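Local coordinates for enterobactin synthetase component F-related protein (Vibrio cholerae serotype O1, PDB 4OXI) that probably activates glycine with ATP as glycyl-adenosine-5'-phosphate, serving as an adenylation domain in a lipopolysaccharide modification pathway linked to antimicrobial peptide resistance, at residues 104-109 and 261-266; 67-72 and 283-288; 124-129 and 218-223. All coordinates share one frame; numbering follows the deposited sequence.

Contact 1: 104-109 and 261-266; sequences SVRDLA and YSDLTF. With GAP (glycyl-adenosine-5'-phosphate), chain B.
Arg-106 reaches across to the 261-266 loop, where its NH2 serves two acceptors: Tyr-261 O at 2.7 Å and Asp-263 OD1 at 2.9 Å. Both oxygens sit at the edge of the guanidinium, close to its plane. The second bond is a salt bridge, but not a flat one. The guanidinium and carboxylate planes stand 65° apart, and OD1 is met on its anti side, out of the carboxylate plane. NH1 adds a weak, bent bond to Tyr-261 O and another weak one to Val-286 O, and a water bridges the two groups, accepting from Arg-106 NE (3.1 Å) and donating to Asp-263 OD1 (2.8 Å). The arginine CG is anti to the carbonyl carbon (chi1 -69°) and the chain then runs extended to NE, carrying the guanidinium across. The loop it grips links strand 257-260 to helix 268-279 and folds into a type I beta turn, Asp-263 to Phe-266, closed by Phe-266 N on Asp-263 O at 3.0 Å. Phe-266 belongs to the glycyl-adenosine-5'-phosphate pocket, its CE1 lying 3.3 Å from ligand O2A. Elsewhere, Leu-264 CD1 approaches Ser-104 O loosely at 4.2 Å, while Asp-107 N-caps helix 108-119 by accepting from Ala-109 N through OD2.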
loop_
_atom_site.group_PDB
_atom_site.type_symbol
_atom_site.label_atom_id
_atom_site.label_comp_id
_atom_site.label_asym_id
_atom_site.label_seq_id
_atom_site.Cartn_x
_atom_site.Cartn_y
_atom_site.Cartn_z
ATOM N N SER A 104 -2.115 15.725 0.759
ATOM C CA SER A 104 -0.691 15.909 0.997
ATOM C C SER A 104 0.052 14.597 0.771
ATOM O O SER A 104 -0.451 13.528 1.142
ATOM C CB SER A 104 -0.490 16.372 2.437
ATOM O OG SER A 104 0.875 16.254 2.798
ATOM N N VAL A 105 1.233 14.668 0.159
ATOM C CA VAL A 105 2.079 13.488 -0.026
ATOM C C VAL A 105 3.549 13.773 0.297
ATOM O O VAL A 105 4.036 14.868 0.034
ATOM C CB VAL A 105 1.976 12.923 -1.467
ATOM C CG1 VAL A 105 0.578 12.378 -1.721
ATOM C CG2 VAL A 105 2.342 13.992 -2.498
ATOM N N ARG A 106 4.236 12.779 0.875
ATOM C CA ARG A 106 5.670 12.862 1.196
ATOM C C ARG A 106 6.027 14.153 1.885
ATOM O O ARG A 106 7.041 14.783 1.581
ATOM C CB ARG A 106 6.543 12.653 -0.051
ATOM C CG ARG A 106 6.451 11.204 -0.548
ATOM C CD ARG A 106 7.338 10.882 -1.736
ATOM N NE ARG A 106 6.893 9.612 -2.310
ATOM C CZ ARG A 106 7.190 8.412 -1.812
ATOM N NH1 ARG A 106 7.969 8.298 -0.734
ATOM N NH2 ARG A 106 6.709 7.324 -2.403
ATOM N N ASP A 107 5.167 14.541 2.813
ATOM C CA ASP A 107 5.270 15.830 3.455
ATOM C C ASP A 107 4.778 15.676 4.893
ATOM O O ASP A 107 3.964 14.787 5.186
ATOM C CB ASP A 107 4.395 16.832 2.704
ATOM C CG ASP A 107 4.488 18.236 3.280
ATOM O OD1 ASP A 107 5.323 19.023 2.777
ATOM O OD2 ASP A 107 3.741 18.557 4.239
ATOM N N LEU A 108 5.264 16.534 5.781
ATOM C CA LEU A 108 4.909 16.472 7.195
ATOM C C LEU A 108 3.400 16.380 7.427
ATOM O O LEU A 108 2.937 15.640 8.308
ATOM C CB LEU A 108 5.448 17.711 7.900
ATOM C CG LEU A 108 4.893 17.990 9.295
ATOM C CD1 LEU A 108 5.378 16.912 10.264
ATOM C CD2 LEU A 108 5.308 19.393 9.762
ATOM N N ALA A 109 2.637 17.137 6.642
ATOM C CA ALA A 109 1.189 17.209 6.828
ATOM C C ALA A 109 0.532 15.844 6.652
ATOM O O ALA A 109 -0.387 15.510 7.381
ATOM C CB ALA A 109 0.589 18.217 5.880
ATOM N N TYR A 261 9.486 4.279 1.735
ATOM C CA TYR A 261 9.605 4.362 0.284
ATOM C C TYR A 261 8.263 4.416 -0.476
ATOM O O TYR A 261 8.084 5.250 -1.354
ATOM C CB TYR A 261 10.444 3.183 -0.212
ATOM C CG TYR A 261 10.533 3.059 -1.716
ATOM C CD1 TYR A 261 11.527 3.715 -2.441
ATOM C CD2 TYR A 261 9.637 2.262 -2.410
ATOM C CE1 TYR A 261 11.615 3.568 -3.827
ATOM C CE2 TYR A 261 9.710 2.122 -3.787
ATOM C CZ TYR A 261 10.689 2.770 -4.488
ATOM O OH TYR A 261 10.730 2.595 -5.857
ATOM N N SER A 262 7.330 3.523 -0.145
ATOM C CA SER A 262 6.094 3.375 -0.919
ATOM C C SER A 262 5.155 4.590 -0.833
ATOM O O SER A 262 5.130 5.290 0.184
ATOM C CB SER A 262 5.347 2.126 -0.451
ATOM O OG SER A 262 6.162 0.967 -0.553
ATOM N N ASP A 263 4.384 4.832 -1.896
ATOM C CA ASP A 263 3.322 5.842 -1.870
ATOM C C ASP A 263 2.318 5.533 -0.755
ATOM O O ASP A 263 2.100 4.361 -0.410
ATOM C CB ASP A 263 2.592 5.887 -3.226
ATOM C CG ASP A 263 3.502 6.354 -4.386
ATOM O OD1 ASP A 263 4.451 7.151 -4.154
ATOM O OD2 ASP A 263 3.261 5.923 -5.538
ATOM N N LEU A 264 1.719 6.578 -0.187
ATOM C CA LEU A 264 0.736 6.436 0.895
ATOM C C LEU A 264 -0.537 5.709 0.448
ATOM O O LEU A 264 -1.283 5.201 1.276
ATOM C CB LEU A 264 0.385 7.810 1.484
ATOM C CG LEU A 264 1.561 8.497 2.202
ATOM C CD1 LEU A 264 1.210 9.915 2.609
ATOM C CD2 LEU A 264 1.993 7.709 3.426
ATOM N N THR A 265 -0.789 5.669 -0.857
ATOM C CA THR A 265 -1.925 4.914 -1.394
ATOM C C THR A 265 -1.654 3.410 -1.459
ATOM O O THR A 265 -2.553 2.646 -1.789
ATOM C CB THR A 265 -2.277 5.364 -2.838
ATOM O OG1 THR A 265 -1.077 5.439 -3.619
ATOM C CG2 THR A 265 -2.981 6.729 -2.839
ATOM N N PHE A 266 -0.414 2.997 -1.193
ATOM C CA PHE A 266 -0.016 1.574 -1.240
ATOM C C PHE A 266 0.138 1.136 0.216
ATOM O O PHE A 266 0.763 1.860 1.014
ATOM C CB PHE A 266 1.334 1.445 -1.969
ATOM C CG PHE A 266 1.724 0.030 -2.333
ATOM C CD1 PHE A 266 0.798 -1.014 -2.290
ATOM C CD2 PHE A 266 3.032 -0.261 -2.719
ATOM C CE1 PHE A 266 1.165 -2.325 -2.626
ATOM C CE2 PHE A 266 3.411 -1.570 -3.060
ATOM C CZ PHE A 266 2.473 -2.599 -3.014
HETATM N N GAP B . 0.015 -5.599 0.322
HETATM C CA GAP B . 1.243 -5.801 -0.502
HETATM C C GAP B . 0.812 -5.789 -1.956
HETATM O O GAP B . 1.601 -5.899 -2.877
HETATM P PA GAP B . -1.347 -5.542 -3.640
HETATM O O1A GAP B . -2.798 -5.768 -3.291
HETATM O O2A GAP B . -0.912 -4.281 -4.367
HETATM O O3A GAP B . -0.608 -5.651 -2.222
HETATM C "C5'" GAP B . -1.309 -8.133 -4.046
HETATM O "O5'" GAP B . -0.878 -6.838 -4.469
HETATM C "C4'" GAP B . -0.788 -9.165 -5.025
HETATM O "O4'" GAP B . 0.615 -8.972 -5.217
HETATM C "C3'" GAP B . -0.884 -10.582 -4.505
HETATM O "O3'" GAP B . -2.182 -11.129 -4.733
HETATM C "C2'" GAP B . 0.210 -11.282 -5.293
HETATM O "O2'" GAP B . -0.217 -11.523 -6.625
HETATM C "C1'" GAP B . 1.265 -10.219 -5.459
HETATM N N9 GAP B . 2.318 -10.410 -4.437
HETATM C C8 GAP B . 2.397 -9.759 -3.261
HETATM N N7 GAP B . 3.491 -10.149 -2.559
HETATM C C5 GAP B . 4.125 -11.086 -3.298
HETATM C C6 GAP B . 5.333 -11.921 -3.136
HETATM N N6 GAP B . 6.113 -11.809 -2.027
HETATM N N1 GAP B . 5.636 -12.777 -4.140
HETATM C C2 GAP B . 4.873 -12.886 -5.253
HETATM N N3 GAP B . 3.761 -12.154 -5.458
HETATM C C4 GAP B . 3.349 -11.251 -4.536
HETATM O O HOH W 1 4.162 9.905 -3.677
#

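Contact 2: 67-72 and 283-288; sequences PALWVK and LYVVPE
Leu-283 O receives the N-H of Trp-70 at 2.7 Å, a nearly straight bond (175° at the hydrogen) that arrives nearly along the C=O axis. The same oxygen also has Leu-69 CA at 3.4 Å in a CA-H...O contact. Two further backbone bonds run from Leu-283 N to Ala-68 O and from Val-285 N to Trp-70 O. Their donors and acceptors follow the parallel pattern, and the two strand axes diverge by just 10°.

On one face of the sheet Trp-70 and Tyr-284 meet. Trp-70 CB sits over the face of the Tyr-284 ring, 3.8 Å from its centroid, which is a CH-pi contact. The five-membered ring of Trp-70 lies near-parallel to the tyrosine (22°) in an offset pair with little overlap, centroids 5.1 Å apart. With its CG opposite the backbone N, the indole runs forward along the strands until CZ3 comes to 3.4 Å from Val-285 O, which meets the indole edge in plane. That carbonyl also takes a water proton, and the water accepts from Lys-72 N.

On the other face the two segments meet through aliphatic side chains. Leu-69 CD1 touches Val-285 CG2 at 3.8 Å and, more loosely, Leu-283 CD2. Val-71 and Val-285 run alongside each other in one direction, with CG2 of the first at 3.8 Å from CB of the second. Helix 108-119 packs here, with Tyr-111 on Leu-69 and Val-285, and His-301 lies against the aromatic face.

On its other edge strand 67-71 carries a classic beta bulge, with Ala-68 and Leu-69 opposite Tyr-76 of strand 74-77. The arrangement is that of a central parallel strand pair in a four-stranded mixed sheet, ordered 74-77, 67-71, 282-285, 257-260.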
loop_
_atom_site.group_PDB
_atom_site.type_symbol
_atom_site.label_atom_id
_atom_site.label_comp_id
_atom_site.label_asym_id
_atom_site.label_seq_id
_atom_site.Cartn_x
_atom_site.Cartn_y
_atom_site.Cartn_z
ATOM N N PRO A 67 13.939 11.434 17.875
ATOM C CA PRO A 67 13.411 11.762 16.540
ATOM C C PRO A 67 12.372 10.734 16.065
ATOM O O PRO A 67 12.656 9.544 16.127
ATOM C CB PRO A 67 14.659 11.709 15.640
ATOM C CG PRO A 67 15.685 10.892 16.408
ATOM C CD PRO A 67 15.394 11.164 17.861
ATOM N N ALA A 68 11.201 11.184 15.602
ATOM C CA ALA A 68 10.148 10.274 15.115
ATOM C C ALA A 68 10.042 10.252 13.590
ATOM O O ALA A 68 9.676 9.233 12.998
ATOM C CB ALA A 68 8.797 10.651 15.707
ATOM N N LEU A 69 10.356 11.383 12.965
ATOM C CA LEU A 69 10.129 11.560 11.541
ATOM C C LEU A 69 11.215 12.430 10.917
ATOM O O LEU A 69 11.532 13.518 11.429
ATOM C CB LEU A 69 8.767 12.239 11.321
ATOM C CG LEU A 69 8.324 12.456 9.866
ATOM C CD1 LEU A 69 8.012 11.131 9.183
ATOM C CD2 LEU A 69 7.104 13.381 9.785
ATOM N N TRP A 70 11.784 11.965 9.810
ATOM C CA TRP A 70 12.613 12.844 8.980
ATOM C C TRP A 70 11.916 13.010 7.629
ATOM O O TRP A 70 11.539 12.015 7.006
ATOM C CB TRP A 70 14.004 12.253 8.774
ATOM C CG TRP A 70 14.915 13.112 7.910
ATOM C CD1 TRP A 70 15.827 14.043 8.345
ATOM C CD2 TRP A 70 14.994 13.117 6.474
ATOM N NE1 TRP A 70 16.466 14.619 7.268
ATOM C CE2 TRP A 70 15.975 14.074 6.109
ATOM C CE3 TRP A 70 14.339 12.402 5.460
ATOM C CZ2 TRP A 70 16.307 14.341 4.773
ATOM C CZ3 TRP A 70 14.665 12.663 4.136
ATOM C CH2 TRP A 70 15.644 13.628 3.800
ATOM N N VAL A 71 11.739 14.256 7.190
ATOM C CA VAL A 71 11.117 14.537 5.891
ATOM C C VAL A 71 11.590 15.890 5.331
ATOM O O VAL A 71 11.520 16.924 6.014
ATOM C CB VAL A 71 9.555 14.469 5.967
ATOM C CG1 VAL A 71 8.993 15.501 6.957
ATOM C CG2 VAL A 71 8.922 14.670 4.578
ATOM N N LYS A 72 12.073 15.880 4.093
ATOM C CA LYS A 72 12.558 17.119 3.453
ATOM C C LYS A 72 13.499 17.911 4.348
ATOM O O LYS A 72 13.212 19.059 4.691
ATOM C CB LYS A 72 11.384 18.027 3.052
ATOM C CG LYS A 72 10.454 17.418 1.988
ATOM C CD LYS A 72 9.283 18.365 1.718
ATOM C CE LYS A 72 8.307 17.750 0.757
ATOM N NZ LYS A 72 7.140 18.650 0.576
ATOM N N LEU A 283 11.254 7.424 11.304
ATOM C CA LEU A 283 10.787 7.143 9.948
ATOM C C LEU A 283 11.437 8.149 8.995
ATOM O O LEU A 283 11.382 9.355 9.233
ATOM C CB LEU A 283 9.254 7.253 9.886
ATOM C CG LEU A 283 8.516 6.844 8.612
ATOM C CD1 LEU A 283 8.655 5.351 8.346
ATOM C CD2 LEU A 283 7.036 7.220 8.695
ATOM N N TYR A 284 12.066 7.654 7.930
ATOM C CA TYR A 284 12.680 8.536 6.944
ATOM C C TYR A 284 11.878 8.526 5.644
ATOM O O TYR A 284 11.834 7.518 4.933
ATOM C CB TYR A 284 14.146 8.142 6.685
ATOM C CG TYR A 284 15.089 8.584 7.796
ATOM C CD1 TYR A 284 15.961 9.652 7.610
ATOM C CD2 TYR A 284 15.089 7.943 9.042
ATOM C CE1 TYR A 284 16.814 10.067 8.618
ATOM C CE2 TYR A 284 15.947 8.354 10.068
ATOM C CZ TYR A 284 16.808 9.413 9.840
ATOM O OH TYR A 284 17.663 9.833 10.836
ATOM N N VAL A 285 11.245 9.652 5.336
ATOM C CA VAL A 285 10.440 9.748 4.119
ATOM C C VAL A 285 11.313 9.899 2.874
ATOM O O VAL A 285 12.092 10.848 2.770
ATOM C CB VAL A 285 9.473 10.937 4.217
ATOM C CG1 VAL A 285 8.687 11.109 2.909
ATOM C CG2 VAL A 285 8.528 10.716 5.398
ATOM N N VAL A 286 11.184 8.975 1.926
ATOM C CA VAL A 286 11.970 9.046 0.692
ATOM C C VAL A 286 11.392 10.114 -0.222
ATOM O O VAL A 286 10.257 9.988 -0.677
ATOM C CB VAL A 286 11.982 7.708 -0.052
ATOM C CG1 VAL A 286 12.725 7.844 -1.387
ATOM C CG2 VAL A 286 12.628 6.627 0.822
ATOM N N PRO A 287 12.166 11.180 -0.484
ATOM C CA PRO A 287 11.719 12.264 -1.371
ATOM C C PRO A 287 11.395 11.693 -2.747
ATOM O O PRO A 287 12.047 10.732 -3.160
ATOM C CB PRO A 287 12.948 13.176 -1.474
ATOM C CG PRO A 287 13.806 12.819 -0.299
ATOM C CD PRO A 287 13.556 11.361 -0.044
ATOM N N GLU A 288 10.391 12.255 -3.418
ATOM C CA GLU A 288 10.002 11.814 -4.762
ATOM C C GLU A 288 11.220 11.619 -5.667
ATOM O O GLU A 288 11.409 10.547 -6.244
ATOM C CB GLU A 288 9.051 12.836 -5.390
ATOM C CG GLU A 288 8.578 12.466 -6.779
ATOM C CD GLU A 288 7.566 11.339 -6.771
ATOM O OE1 GLU A 288 7.487 10.605 -7.781
ATOM O OE2 GLU A 288 6.836 11.196 -5.760
HETATM O O HOH W 2 11.693 13.713 2.385
#

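Contact 3: 124-129 and 218-223; sequences YIPLNA and YIMQTS
Met-220 meets Pro-126 through its sulfur, and its chain explains how. CB points away from 124-129. CG, set opposite the carbonyl carbon, lies 3.7 Å from Tyr-218 CD1 of its own strand. A bend at the next torsion (chi2 -45°) turns the chain back across the gap, which brings SD to 3.7 Å from Pro-126 CG and 4.1 Å from Pro-126 CD. The two side chains cross at about a right angle, and CE ends against the backbone O of Leu-264 in the neighbouring loop.

The tyrosines pack alongside. Tyr-218 CB stands over one face of the Tyr-124 ring, 3.8 Å from the centroid, a CH-pi contact whose closest ring atom is CE2. The rings are oblique, with planes 36° apart, although the side chains run in the same direction. Ile-125 CG1 faces Ile-219 CD1.

Only one direct hydrogen bond joins the segments: Ile-219 N to Tyr-124 O, 3.0 Å. Tyr-218 CA comes to the same oxygen at 3.1 Å. Beyond this single bridge the strands part, their axes crossing at -27°, and a water lies between Pro-126 O (2.8 Å) and Ile-219 O (2.9 Å).

Strand 123-126 is an outer strand of a five-stranded parallel sheet, hydrogen-bonded on its inner side to 99-102. Strand 216-222 pairs antiparallel with 230-235, and its end leads into the Ser/Thr/Gly-rich phosphate loop expected of adenylate-forming enzymes. Val-270 of helix 268-279 packs against Tyr-124, Tyr-218 and Met-220, so the contact lies where a sheet edge, a two-stranded hairpin and this helix meet.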
loop_
_atom_site.group_PDB
_atom_site.type_symbol
_atom_site.label_atom_id
_atom_site.label_comp_id
_atom_site.label_asym_id
_atom_site.label_seq_id
_atom_site.Cartn_x
_atom_site.Cartn_y
_atom_site.Cartn_z
ATOM N N TYR A 124 -8.545 7.263 7.720
ATOM C CA TYR A 124 -7.907 8.092 6.711
ATOM C C TYR A 124 -7.977 7.478 5.321
ATOM O O TYR A 124 -8.014 6.257 5.163
ATOM C CB TYR A 124 -6.487 8.527 7.109
ATOM C CG TYR A 124 -5.372 7.518 6.896
ATOM C CD1 TYR A 124 -4.677 7.463 5.686
ATOM C CD2 TYR A 124 -4.971 6.663 7.927
ATOM C CE1 TYR A 124 -3.637 6.556 5.493
ATOM C CE2 TYR A 124 -3.927 5.747 7.745
ATOM C CZ TYR A 124 -3.270 5.711 6.532
ATOM O OH TYR A 124 -2.237 4.829 6.354
ATOM N N ILE A 125 -8.017 8.350 4.321
ATOM C CA ILE A 125 -8.150 7.946 2.932
ATOM C C ILE A 125 -7.081 8.656 2.103
ATOM O O ILE A 125 -7.225 9.826 1.754
ATOM C CB ILE A 125 -9.538 8.331 2.400
ATOM C CG1 ILE A 125 -10.623 7.821 3.360
ATOM C CG2 ILE A 125 -9.766 7.773 0.976
ATOM C CD1 ILE A 125 -11.935 8.519 3.208
ATOM N N PRO A 126 -5.986 7.958 1.801
ATOM C CA PRO A 126 -4.936 8.652 1.052
ATOM C C PRO A 126 -5.345 8.830 -0.406
ATOM O O PRO A 126 -5.894 7.903 -1.000
ATOM C CB PRO A 126 -3.741 7.692 1.161
ATOM C CG PRO A 126 -4.336 6.340 1.374
ATOM C CD PRO A 126 -5.615 6.574 2.155
ATOM N N LEU A 127 -5.081 10.000 -0.976
ATOM C CA LEU A 127 -5.445 10.268 -2.366
ATOM C C LEU A 127 -4.198 10.165 -3.242
ATOM O O LEU A 127 -3.121 10.621 -2.849
ATOM C CB LEU A 127 -6.036 11.679 -2.475
ATOM C CG LEU A 127 -7.268 11.965 -1.624
ATOM C CD1 LEU A 127 -7.669 13.444 -1.664
ATOM C CD2 LEU A 127 -8.433 11.085 -2.079
ATOM N N ASN A 128 -4.321 9.576 -4.428
ATOM C CA ASN A 128 -3.145 9.400 -5.283
ATOM C C ASN A 128 -2.546 10.741 -5.692
ATOM O O ASN A 128 -3.282 11.676 -6.014
ATOM C CB ASN A 128 -3.506 8.577 -6.518
ATOM C CG ASN A 128 -2.285 8.032 -7.221
ATOM O OD1 ASN A 128 -1.499 8.785 -7.806
ATOM N ND2 ASN A 128 -2.109 6.718 -7.160
ATOM N N ALA A 129 -1.217 10.837 -5.688
ATOM C CA ALA A 129 -0.531 12.093 -6.033
ATOM C C ALA A 129 -0.840 12.543 -7.456
ATOM O O ALA A 129 -0.726 13.724 -7.784
ATOM C CB ALA A 129 0.994 11.961 -5.847
ATOM N N TYR A 218 -8.217 2.816 7.813
ATOM C CA TYR A 218 -7.941 3.486 6.543
ATOM C C TYR A 218 -8.697 2.826 5.414
ATOM O O TYR A 218 -9.097 1.669 5.525
ATOM C CB TYR A 218 -6.434 3.497 6.222
ATOM C CG TYR A 218 -5.776 2.126 6.104
ATOM C CD1 TYR A 218 -5.698 1.467 4.879
ATOM C CD2 TYR A 218 -5.224 1.506 7.213
ATOM C CE1 TYR A 218 -5.087 0.223 4.774
ATOM C CE2 TYR A 218 -4.610 0.254 7.117
ATOM C CZ TYR A 218 -4.554 -0.377 5.897
ATOM O OH TYR A 218 -3.950 -1.613 5.800
ATOM N N ILE A 219 -8.896 3.557 4.323
ATOM C CA ILE A 219 -9.534 2.968 3.152
ATOM C C ILE A 219 -8.649 3.126 1.927
ATOM O O ILE A 219 -8.297 4.248 1.547
ATOM C CB ILE A 219 -10.892 3.638 2.863
ATOM C CG1 ILE A 219 -11.809 3.533 4.093
ATOM C CG2 ILE A 219 -11.519 3.036 1.615
ATOM C CD1 ILE A 219 -13.045 4.435 4.018
ATOM N N MET A 220 -8.310 2.007 1.299
ATOM C CA MET A 220 -7.475 2.011 0.108
ATOM C C MET A 220 -8.356 1.846 -1.107
ATOM O O MET A 220 -9.532 1.491 -0.997
ATOM C CB MET A 220 -6.472 0.853 0.135
ATOM C CG MET A 220 -5.381 0.994 1.183
ATOM S SD MET A 220 -4.655 2.652 1.257
ATOM C CE MET A 220 -3.133 2.244 2.131
ATOM N N GLN A 221 -7.787 2.107 -2.276
ATOM C CA GLN A 221 -8.466 1.730 -3.494
ATOM C C GLN A 221 -7.546 1.024 -4.474
ATOM O O GLN A 221 -6.328 1.206 -4.473
ATOM C CB GLN A 221 -9.207 2.900 -4.145
ATOM C CG GLN A 221 -8.399 4.130 -4.426
ATOM C CD GLN A 221 -9.244 5.230 -5.083
ATOM O OE1 GLN A 221 -10.339 5.608 -4.597
ATOM N NE2 GLN A 221 -8.746 5.737 -6.207
ATOM N N THR A 222 -8.149 0.168 -5.279
ATOM C CA THR A 222 -7.393 -0.609 -6.212
ATOM C C THR A 222 -8.152 -0.657 -7.528
ATOM O O THR A 222 -9.321 -0.290 -7.595
ATOM C CB THR A 222 -7.119 -2.028 -5.668
ATOM O OG1 THR A 222 -6.212 -2.708 -6.550
ATOM C CG2 THR A 222 -8.404 -2.825 -5.558
ATOM N N SER A 223 -7.453 -1.100 -8.563
ATOM C CA SER A 223 -7.978 -1.188 -9.914
ATOM C C SER A 223 -9.193 -2.108 -10.023
ATOM O O SER A 223 -9.174 -3.244 -9.530
ATOM C CB SER A 223 -6.858 -1.688 -10.825
ATOM O OG SER A 223 -7.351 -2.130 -12.068
HETATM O O HOH W 3 -7.136 5.448 -0.833
#

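How the contacts relate
All three contacts are buried, but their chemistry differs. Contact 1 joins two loops through charge and water, contact 2 is a regular parallel strand pair, and contact 3 is a splayed pair with one direct backbone bond between the segments, a water and side-chain packing. Contacts 1 and 2 touch: Lys-72 NZ makes a salt bridge to Asp-107 OD1 at 2.9 Å, and helix 108-119 is common to both. Helix 268-279 follows the 261-266 loop of contact 1 and packs on contact 3, and Leu-264 O lies 3.3 Å from Pro-126 CG. Contacts 2 and 3 do not touch; their nearest atoms are about 6 Å apart. Along the chain, 3 nests inside 1, and 1 inside 2.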